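Local structure of 2-C-methyl-D-erythritol 4-phosphate cytidylyltransferase (Anaerococcus prevotii, 4KT7) at residues S85-R88 / E89-T92; R37-L40 / E41-D45; I146-D149 / D150-D154. The protein probably catalyses the transfer of a cytidylyl group from CTP to 2-C-methyl-D-erythritol 4-phosphate, releasing diphosphate, in the DXP pathway of isoprenoid biosynthesis. One frame throughout, in Å; residues are numbered along the deposited sequence.

Contact 1: residues S85-R88 / E89-T92; sequences STTR and ELST
Thr87 caps the helix that starts at Arg88: its OG1 takes the backbone N-H of Leu90 over 3.1 Å in a nearly straight bond (171°). That hydroxyl stands between the backbone N and the carbonyl carbon of its own residue (chi1 65°), which turns it back over the first turn and gives an amide at the helix start an acceptor that no preceding turn could supply. The same oxygen lies 3.5 Å from Leu90 CG, so the leucine branch packs alongside the cap, with Leu90 CD1 also beside Thr86 OG1. One residue further on, Ser91 N bonds to Thr87 O, the first regular helical bond.

Just before the cap, the loop is tied to the helix by Ser85, whose backbone N donates to Ser91 OG at 2.9 Å, again almost in line. Ser85 CB rests against Leu90 CB (3.5 Å), and a polar link and an apolar touch thus fold the loop onto the first turn. Arg88 O is gripped twice by Thr92, by its N and by OG1 at 3.0 Å; the hydroxyl comes from above the carbonyl plane.

Next to this, Arg88 and Glu89 form a salt bridge between NH2 and OE2 at 2.7 Å. As a hydrogen bond it is weak: guanidinium and carboxylate planes stand 89° apart and the N-H is bent away from the oxygen. Bends at Arg88 chi3 and Glu89 chi2 bring the two ends together, while Arg88 NH1 has a second acidic partner in Asp193.

The turn follows strand 79-83 and opens helix 88-97, whose Arg88, Glu89, Leu90 and Thr92 side chains lie against Tyr180, Tyr183 and Leu184 of helix 173-184, with Ser91 on Ala17.

Contact 2: residues R37-L40 / E41-D45; sequences RKVL and EITLD
Arg37 leaves its backbone nearly extended at chi1 (-163°), then bends at chi3 (35°), and in the conformer described here, one of two, this carries its guanidinium over Ile42 to meet Asp45, one helical turn beyond. Ile42 CG1 sits 3.8 Å from Arg37 CZ, over the centre of one guanidinium face. At the edge of the same group, Arg37 NH1 reaches Asp45 OD2 at 2.7 Å in a salt bridge, the two planes turned 41° apart. The isoleucine methylene thus backs the flat group while the aspartate holds its rim; for this conformer, an alanine in place of Ile42 would probably open a gap under that face and leave the guanidinium freer to swing away from Asp45. The carboxylate has further partners at OD1, in Lys74 and Tyr75.

Lys38 holds the N-cap position, and its carbonyl takes weak bonds from Glu41 N and Ile42 N. The Lys38 chain passes over Glu41 OE1, its CE 3.5 Å away, with NZ beyond salt-bridge distance. Further round, Leu44 N bonds to Leu40 O at 2.8 Å, and Thr43 N to Val39 O at 3.2 Å. Thr43 OG1 turns to the carbonyl of Gly111, with Val39 O also near.

The other side of the turn faces the protein interior. Leu40 packs on Ile14 and Ala16 of strand 10-16 and, like Leu44, on Leu58 of strand 55-60. Leu40 also meets Ile68 and Leu44 meets Leu72 of helix 65-73, while Ile71 touches Lys38 and Glu41, so helix 39-48 starts against the central sheet and beside helix 65-73.

Contact 3: residues I146-D149 / D150-D154; sequences IIDD and DMYVD
Asp148 OD1 takes two backbone N-H groups from across the turn, Asp150 N at 2.9 Å and Tyr152 N at 3.0 Å, which reach it from opposite faces of the carboxylate plane. At chi1 63° the Asp148 carboxylate folds back over its own backbone, toward the turn amides. The bond from Tyr152 is the straighter, 159° against 133°. Met151 N closes the type I turn on Asp148 O, coming from above the carbonyl plane, and Asp148 N returns a bond to Tyr152 O. One aspartate thereby engages the turn through backbone and side chain alike.

Ile147 pairs with Val153 as non-hydrogen-bonded antiparallel neighbours, their side chains diverging, and Asp154 N bonds to Ile146 O at 2.8 Å. Together they make the end of a beta hairpin, strands 144-147 and 153-155, that reaches far from the centre of the chain to the second subunit. Ile147 CD1 meets the selenium of Met151, a selenomethionine, at 3.5 Å, the two chains lying side by side; in the dimer Ile147 packs on Tyr163 and Met151 on His210 of the second subunit. Tyr152 is held there too, its OH bonded to Asn131 and its ring in cation-pi contact with Lys205 and Lys207, all of the second subunit.

The other side is looser and acidic. Asp154 OD1 lies 3.9 Å from Asp148 OD2, the carboxylate planes nearly perpendicular, a proximity that probably raises the affinity of one of them for a proton. Here a water bridges Ile147 O and Asp154 OD2, donating to both, its oxygen 3.0 Å from Asp154 OD2. Asp149 and Asp150 carry exposed side chains at the apex, although Asp149 OD1 still finds Tyr161 OH of the second subunit.

How the contacts relate
From the N terminus the contacts come in series, none nested in or crossing another. Contact 2 (37-45) turns a short strand into helix 39-48, against the central sheet. Contact 1 (85-92) follows, closing the loop between strand 79-83 and helix 88-97; its centre is 21 Å from that of contact 2, and the nearest atoms are about 13 Å apart. Both begin a helix; contact 2 packs on the mixed sheet, whereas contact 1 follows directly from its strand 79-83. Contact 3 (146-154) instead closes a hairpin on an arm, its centre 32 Å from that of contact 1 and 41 Å from that of contact 2, and it joins the body of this chain to the second subunit.

Contact 1: residues S85-R88 / E89-T92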
ATOM      1  N   SER A  85      16.745   0.356 -21.476  1.00 21.31           N
ATOM      2  CA  SER A  85      16.924   1.737 -21.906  1.00 19.81           C
ATOM      3  C   SER A  85      16.777   2.693 -20.729  1.00 23.38           C
ATOM      4  O   SER A  85      17.139   2.342 -19.606  1.00 24.67           O
ATOM      5  CB  SER A  85      15.957   2.084 -23.034  1.00 16.86           C
ATOM      6  OG  SER A  85      16.286   3.343 -23.593  1.00 22.25           O
ATOM      7  N   THR A  86      16.250   3.891 -20.977  1.00 20.71           N
ATOM      8  CA  THR A  86      16.255   4.933 -19.946  1.00 28.31           C
ATOM      9  C   THR A  86      14.941   5.111 -19.161  1.00 33.62           C
ATOM     10  O   THR A  86      14.880   5.929 -18.246  1.00 32.65           O
ATOM     11  CB  THR A  86      16.655   6.301 -20.521  1.00 24.04           C
ATOM     12  OG1 THR A  86      15.901   6.524 -21.713  1.00 24.33           O
ATOM     13  CG2 THR A  86      18.162   6.347 -20.835  1.00 24.91           C
ATOM     14  N   THR A  87      13.885   4.390 -19.533  1.00 25.01           N
ATOM     15  CA  THR A  87      12.661   4.360 -18.721  1.00 22.65           C
ATOM     16  C   THR A  87      12.162   2.931 -18.674  1.00 24.14           C
ATOM     17  O   THR A  87      12.589   2.105 -19.490  1.00 25.39           O
ATOM     18  CB  THR A  87      11.518   5.251 -19.278  1.00 21.78           C
ATOM     19  OG1 THR A  87      11.081   4.746 -20.545  1.00 24.31           O
ATOM     20  CG2 THR A  87      11.958   6.712 -19.432  1.00 27.69           C
ATOM     21  N   ARG A  88      11.252   2.643 -17.740  1.00 27.58           N
ATOM     22  CA  ARG A  88      10.637   1.319 -17.662  1.00 25.77           C
ATOM     23  C   ARG A  88      10.068   0.944 -19.010  1.00 21.04           C
ATOM     24  O   ARG A  88      10.252  -0.180 -19.476  1.00 20.35           O
ATOM     25  CB  ARG A  88       9.509   1.277 -16.619  1.00 28.83           C
ATOM     26  CG  ARG A  88       8.935  -0.132 -16.358  1.00 29.64           C
ATOM     27  CD  ARG A  88       7.591  -0.085 -15.621  1.00 35.25           C
ATOM     28  NE  ARG A  88       6.566   0.637 -16.372  1.00 39.33           N
ATOM     29  CZ  ARG A  88       5.910   0.134 -17.420  1.00 46.25           C
ATOM     30  NH1 ARG A  88       6.187  -1.092 -17.858  1.00 47.08           N
ATOM     31  NH2 ARG A  88       4.986   0.859 -18.044  1.00 43.22           N
ATOM     32  N   GLU A  89       9.376   1.890 -19.649  1.00 17.93           N
ATOM     33  CA  GLU A  89       8.684   1.589 -20.883  1.00 16.81           C
ATOM     34  C   GLU A  89       9.643   1.294 -22.042  1.00 17.06           C
ATOM     35  O   GLU A  89       9.449   0.346 -22.796  1.00 17.77           O
ATOM     36  CB  GLU A  89       7.721   2.727 -21.256  1.00 19.01           C
ATOM     37  CG  GLU A  89       6.501   2.817 -20.338  1.00 25.19           C
ATOM     38  CD  GLU A  89       6.800   3.538 -19.042  1.00 35.65           C
ATOM     39  OE1 GLU A  89       7.763   4.340 -19.012  1.00 30.66           O
ATOM     40  OE2 GLU A  89       6.081   3.293 -18.046  1.00 48.32           O
ATOM     41  N   LEU A  90      10.662   2.124 -22.196  1.00 18.39           N
ATOM     42  CA  LEU A  90      11.644   1.910 -23.254  1.00 15.77           C
ATOM     43  C   LEU A  90      12.396   0.601 -23.040  1.00 21.26           C
ATOM     44  O   LEU A  90      12.744  -0.101 -24.000  1.00 18.65           O
ATOM     45  CB  LEU A  90      12.608   3.085 -23.333  1.00 16.70           C
ATOM     46  CG  LEU A  90      12.043   4.405 -23.884  1.00 21.41           C
ATOM     47  CD1 LEU A  90      13.047   5.525 -23.623  1.00 19.41           C
ATOM     48  CD2 LEU A  90      11.782   4.300 -25.361  1.00 22.00           C
ATOM     49  N   SER A  91      12.628   0.258 -21.777  1.00 20.92           N
ATOM     50  CA  SER A  91      13.181  -1.044 -21.445  1.00 15.90           C
ATOM     51  C   SER A  91      12.262  -2.191 -21.880  1.00 15.98           C
ATOM     52  O   SER A  91      12.703  -3.160 -22.514  1.00 20.68           O
ATOM     53  CB  SER A  91      13.466  -1.122 -19.946  1.00 21.04           C
ATOM     54  OG  SER A  91      14.611  -0.329 -19.645  1.00 17.18           O
ATOM     55  N   THR A  92      10.982  -2.087 -21.553  1.00 20.30           N
ATOM     56  CA  THR A  92      10.027  -3.118 -21.935  1.00 18.41           C
ATOM     57  C   THR A  92      10.007  -3.297 -23.460  1.00 18.90           C
ATOM     58  O   THR A  92       9.981  -4.421 -23.969  1.00 19.03           O
ATOM     59  CB  THR A  92       8.648  -2.739 -21.403  1.00 20.68           C
ATOM     60  OG1 THR A  92       8.740  -2.712 -19.974  1.00 16.64           O
ATOM     61  CG2 THR A  92       7.561  -3.732 -21.858  1.00 18.46           C
TER

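Contact 2: residues R37-L40 / E41-D45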
ATOM      1  N   ARG A  37      20.879 -14.512  -1.277  0.53 59.58           N
ATOM      2  CA  ARG A  37      20.795 -14.731  -2.714  0.53 62.46           C
ATOM      3  C   ARG A  37      20.361 -13.442  -3.413  0.53 56.65           C
ATOM      4  O   ARG A  37      19.501 -12.716  -2.910  0.53 56.77           O
ATOM      5  CB  ARG A  37      19.816 -15.872  -3.010  0.53 61.57           C
ATOM      6  CG  ARG A  37      19.934 -16.481  -4.400  0.53 61.43           C
ATOM      7  CD  ARG A  37      19.502 -17.943  -4.374  0.53 62.15           C
ATOM      8  NE  ARG A  37      18.413 -18.167  -3.422  0.53 62.02           N
ATOM      9  CZ  ARG A  37      17.257 -18.748  -3.726  0.53 60.81           C
ATOM     10  NH1 ARG A  37      17.033 -19.174  -4.960  0.53 59.27           N
ATOM     11  NH2 ARG A  37      16.325 -18.905  -2.796  0.53 57.80           N
ATOM     12  N   LYS A  38      20.978 -13.152  -4.555  1.00 59.58           N
ATOM     13  CA  LYS A  38      20.636 -11.972  -5.342  1.00 55.40           C
ATOM     14  C   LYS A  38      19.145 -12.036  -5.671  1.00 53.88           C
ATOM     15  O   LYS A  38      18.640 -13.097  -6.035  1.00 52.84           O
ATOM     16  CB  LYS A  38      21.469 -11.923  -6.624  1.00 55.07           C
ATOM     17  CG  LYS A  38      22.965 -11.760  -6.389  1.00 57.05           C
ATOM     18  CD  LYS A  38      23.730 -11.787  -7.705  1.00 69.73           C
ATOM     19  CE  LYS A  38      24.845 -12.829  -7.693  1.00 70.06           C
ATOM     20  NZ  LYS A  38      25.891 -12.542  -6.680  1.00 74.19           N
ATOM     21  N   VAL A  39      18.438 -10.921  -5.512  1.00 35.24           N
ATOM     22  CA  VAL A  39      16.988 -10.908  -5.721  1.00 28.93           C
ATOM     23  C   VAL A  39      16.578 -11.434  -7.094  1.00 35.08           C
ATOM     24  O   VAL A  39      15.594 -12.167  -7.219  1.00 27.85           O
ATOM     25  CB  VAL A  39      16.394  -9.516  -5.454  1.00 28.70           C
ATOM     26  CG1 VAL A  39      14.949  -9.441  -5.918  1.00 32.16           C
ATOM     27  CG2 VAL A  39      16.512  -9.185  -3.958  1.00 32.75           C
ATOM     28  N   LEU A  40      17.350 -11.095  -8.118  1.00 33.94           N
ATOM     29  CA  LEU A  40      17.003 -11.493  -9.475  1.00 32.84           C
ATOM     30  C   LEU A  40      17.100 -13.007  -9.617  1.00 34.54           C
ATOM     31  O   LEU A  40      16.341 -13.606 -10.374  1.00 34.70           O
ATOM     32  CB  LEU A  40      17.909 -10.800 -10.498  1.00 34.02           C
ATOM     33  CG  LEU A  40      17.607 -11.132 -11.960  1.00 31.12           C
ATOM     34  CD1 LEU A  40      16.163 -10.787 -12.310  1.00 23.63           C
ATOM     35  CD2 LEU A  40      18.570 -10.402 -12.890  1.00 37.73           C
ATOM     36  N   GLU A  41      18.024 -13.623  -8.881  1.00 34.09           N
ATOM     37  CA  GLU A  41      18.203 -15.071  -8.946  1.00 34.90           C
ATOM     38  C   GLU A  41      17.003 -15.810  -8.374  1.00 30.70           C
ATOM     39  O   GLU A  41      16.588 -16.836  -8.907  1.00 31.25           O
ATOM     40  CB  GLU A  41      19.461 -15.504  -8.195  1.00 41.94           C
ATOM     41  CG  GLU A  41      20.758 -15.284  -8.936  1.00 50.43           C
ATOM     42  CD  GLU A  41      21.936 -15.879  -8.187  1.00 56.40           C
ATOM     43  OE1 GLU A  41      22.389 -15.263  -7.197  1.00 63.49           O
ATOM     44  OE2 GLU A  41      22.391 -16.976  -8.571  1.00 56.66           O
ATOM     45  N   ILE A  42      16.446 -15.295  -7.284  1.00 34.65           N
ATOM     46  CA  ILE A  42      15.276 -15.921  -6.673  1.00 33.62           C
ATOM     47  C   ILE A  42      14.108 -15.851  -7.658  1.00 38.11           C
ATOM     48  O   ILE A  42      13.351 -16.816  -7.831  1.00 37.35           O
ATOM     49  CB  ILE A  42      14.895 -15.212  -5.347  1.00 40.30           C
ATOM     50  CG1 ILE A  42      16.092 -15.206  -4.387  1.00 42.17           C
ATOM     51  CG2 ILE A  42      13.676 -15.865  -4.702  1.00 42.21           C
ATOM     52  CD1 ILE A  42      15.981 -14.183  -3.288  1.00 40.12           C
ATOM     53  N   THR A  43      13.975 -14.704  -8.316  1.00 34.16           N
ATOM     54  CA  THR A  43      12.911 -14.490  -9.285  1.00 32.83           C
ATOM     55  C   THR A  43      13.065 -15.430 -10.469  1.00 34.56           C
ATOM     56  O   THR A  43      12.121 -16.126 -10.867  1.00 29.55           O
ATOM     57  CB  THR A  43      12.955 -13.059  -9.827  1.00 31.33           C
ATOM     58  OG1 THR A  43      12.916 -12.139  -8.728  1.00 33.70           O
ATOM     59  CG2 THR A  43      11.773 -12.797 -10.769  1.00 26.97           C
ATOM     60  N   LEU A  44      14.268 -15.447 -11.027  1.00 35.64           N
ATOM     61  CA  LEU A  44      14.563 -16.246 -12.212  1.00 37.40           C
ATOM     62  C   LEU A  44      14.416 -17.737 -11.907  1.00 40.72           C
ATOM     63  O   LEU A  44      13.960 -18.515 -12.754  1.00 42.04           O
ATOM     64  CB  LEU A  44      15.968 -15.908 -12.701  1.00 36.36           C
ATOM     65  CG  LEU A  44      16.299 -16.218 -14.151  1.00 47.93           C
ATOM     66  CD1 LEU A  44      15.187 -15.725 -15.059  1.00 45.26           C
ATOM     67  CD2 LEU A  44      17.615 -15.557 -14.520  1.00 51.53           C
ATOM     68  N   ASP A  45      14.779 -18.126 -10.686  1.00 39.47           N
ATOM     69  CA  ASP A  45      14.549 -19.487 -10.227  1.00 43.97           C
ATOM     70  C   ASP A  45      13.083 -19.851 -10.374  1.00 39.49           C
ATOM     71  O   ASP A  45      12.750 -20.902 -10.927  1.00 38.07           O
ATOM     72  CB  ASP A  45      14.955 -19.653  -8.762  1.00 47.49           C
ATOM     73  CG  ASP A  45      16.407 -20.052  -8.596  1.00 58.35           C
ATOM     74  OD1 ASP A  45      17.090 -20.277  -9.619  1.00 61.47           O
ATOM     75  OD2 ASP A  45      16.859 -20.151  -7.436  1.00 63.39           O
TER

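Contact 3: residues I146-D149 / D150-D154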
ATOM      1  N   ILE A 146      -9.687   9.728  -2.661  1.00 18.16           N
ATOM      2  CA  ILE A 146      -9.358  10.619  -3.762  1.00 12.73           C
ATOM      3  C   ILE A 146      -9.435  12.050  -3.246  1.00 17.80           C
ATOM      4  O   ILE A 146     -10.449  12.451  -2.668  1.00 21.68           O
ATOM      5  CB  ILE A 146     -10.363  10.466  -4.918  1.00 22.56           C
ATOM      6  CG1 ILE A 146     -10.374   9.021  -5.414  1.00 22.30           C
ATOM      7  CG2 ILE A 146     -10.005  11.419  -6.059  1.00 24.77           C
ATOM      8  CD1 ILE A 146      -9.001   8.526  -5.777  1.00 21.46           C
ATOM      9  N   ILE A 147      -8.370  12.830  -3.434  1.00 19.73           N
ATOM     10  CA  ILE A 147      -8.337  14.184  -2.889  1.00 20.57           C
ATOM     11  C   ILE A 147      -8.203  15.198  -4.034  1.00 22.67           C
ATOM     12  O   ILE A 147      -7.910  14.808  -5.162  1.00 24.69           O
ATOM     13  CB  ILE A 147      -7.173  14.344  -1.910  1.00 21.46           C
ATOM     14  CG1 ILE A 147      -5.871  14.432  -2.691  1.00 31.59           C
ATOM     15  CG2 ILE A 147      -7.109  13.142  -0.933  1.00 18.62           C
ATOM     16  CD1 ILE A 147      -4.806  15.198  -1.983  1.00 32.14           C
ATOM     17  N   ASP A 148      -8.403  16.488  -3.760  1.00 32.48           N
ATOM     18  CA  ASP A 148      -8.291  17.506  -4.823  1.00 29.93           C
ATOM     19  C   ASP A 148      -7.019  18.336  -4.715  1.00 35.41           C
ATOM     20  O   ASP A 148      -6.171  18.067  -3.858  1.00 27.61           O
ATOM     21  CB  ASP A 148      -9.533  18.411  -4.880  1.00 33.68           C
ATOM     22  CG  ASP A 148      -9.735  19.235  -3.618  1.00 33.44           C
ATOM     23  OD1 ASP A 148      -8.755  19.524  -2.893  1.00 28.14           O
ATOM     24  OD2 ASP A 148     -10.896  19.625  -3.349  1.00 38.63           O
ATOM     25  N   ASP A 149      -6.894  19.347  -5.577  1.00 36.27           N
ATOM     26  CA  ASP A 149      -5.693  20.191  -5.635  1.00 32.83           C
ATOM     27  C   ASP A 149      -5.479  21.041  -4.396  1.00 31.12           C
ATOM     28  O   ASP A 149      -4.369  21.510  -4.145  1.00 36.10           O
ATOM     29  CB  ASP A 149      -5.754  21.121  -6.844  1.00 40.67           C
ATOM     30  CG  ASP A 149      -5.651  20.376  -8.148  1.00 49.90           C
ATOM     31  OD1 ASP A 149      -4.535  19.904  -8.465  1.00 46.79           O
ATOM     32  OD2 ASP A 149      -6.681  20.273  -8.851  1.00 57.96           O
ATOM     33  N   ASP A 150      -6.533  21.275  -3.627  1.00 33.93           N
ATOM     34  CA  ASP A 150      -6.369  22.078  -2.420  1.00 37.35           C
ATOM     35  C   ASP A 150      -6.191  21.218  -1.174  1.00 28.24           C
ATOM     36  O   ASP A 150      -6.333  21.717  -0.049  1.00 28.34           O
ATOM     37  CB  ASP A 150      -7.545  23.032  -2.249  1.00 46.64           C
ATOM     38  CG  ASP A 150      -7.581  24.102  -3.325  1.00 56.37           C
ATOM     39  OD1 ASP A 150      -6.494  24.545  -3.764  1.00 54.63           O
ATOM     40  OD2 ASP A 150      -8.698  24.494  -3.732  1.00 58.05           O
HETATM   41  N   MSE A 151      -5.891  19.938  -1.389  1.00 24.31           N
HETATM   42  CA  MSE A 151      -5.738  18.955  -0.295  1.00 29.29           C
HETATM   43  C   MSE A 151      -7.003  18.810   0.558  1.00 29.62           C
HETATM   44  O   MSE A 151      -6.944  18.862   1.788  1.00 27.63           O
HETATM   45  CB  MSE A 151      -4.544  19.297   0.613  1.00 26.51           C
HETATM   46  CG  MSE A 151      -3.198  19.295  -0.095  1.00 32.76           C
HETATM   47 SE   MSE A 151      -2.620  17.486  -0.455  0.73 52.70          SE
HETATM   48  CE  MSE A 151      -2.208  16.926   1.366  1.00 36.76           C
ATOM     49  N   TYR A 152      -8.149  18.648  -0.096  1.00 22.41           N
ATOM     50  CA  TYR A 152      -9.367  18.277   0.606  1.00 26.28           C
ATOM     51  C   TYR A 152      -9.803  16.947   0.042  1.00 27.39           C
ATOM     52  O   TYR A 152      -9.447  16.615  -1.085  1.00 24.48           O
ATOM     53  CB  TYR A 152     -10.466  19.313   0.391  1.00 31.61           C
ATOM     54  CG  TYR A 152     -10.236  20.596   1.153  1.00 33.64           C
ATOM     55  CD1 TYR A 152     -10.634  20.711   2.474  1.00 30.64           C
ATOM     56  CD2 TYR A 152      -9.623  21.688   0.556  1.00 28.45           C
ATOM     57  CE1 TYR A 152     -10.446  21.882   3.182  1.00 30.56           C
ATOM     58  CE2 TYR A 152      -9.419  22.866   1.264  1.00 32.99           C
ATOM     59  CZ  TYR A 152      -9.833  22.953   2.579  1.00 34.02           C
ATOM     60  OH  TYR A 152      -9.632  24.110   3.303  1.00 35.18           O
ATOM     61  N   VAL A 153     -10.557  16.184   0.822  1.00 26.46           N
ATOM     62  CA  VAL A 153     -11.097  14.928   0.333  1.00 20.66           C
ATOM     63  C   VAL A 153     -12.191  15.175  -0.716  1.00 28.20           C
ATOM     64  O   VAL A 153     -13.172  15.894  -0.457  1.00 25.46           O
ATOM     65  CB  VAL A 153     -11.666  14.082   1.502  1.00 19.74           C
ATOM     66  CG1 VAL A 153     -12.414  12.840   0.977  1.00 20.67           C
ATOM     67  CG2 VAL A 153     -10.539  13.668   2.433  1.00 19.77           C
ATOM     68  N   ASP A 154     -12.016  14.592  -1.901  1.00 24.16           N
ATOM     69  CA  ASP A 154     -13.087  14.554  -2.886  1.00 26.82           C
ATOM     70  C   ASP A 154     -14.123  13.524  -2.469  1.00 28.40           C
ATOM     71  O   ASP A 154     -15.266  13.866  -2.189  1.00 37.55           O
ATOM     72  CB  ASP A 154     -12.547  14.195  -4.272  1.00 35.62           C
ATOM     73  CG  ASP A 154     -12.315  15.409  -5.138  1.00 47.30           C
ATOM     74  OD1 ASP A 154     -12.755  16.513  -4.744  1.00 53.58           O
ATOM     75  OD2 ASP A 154     -11.701  15.258  -6.222  1.00 52.93           O
TER
HETATM   76  O   HOH W   1      -9.233  14.397  -7.764  1.00 27.87           O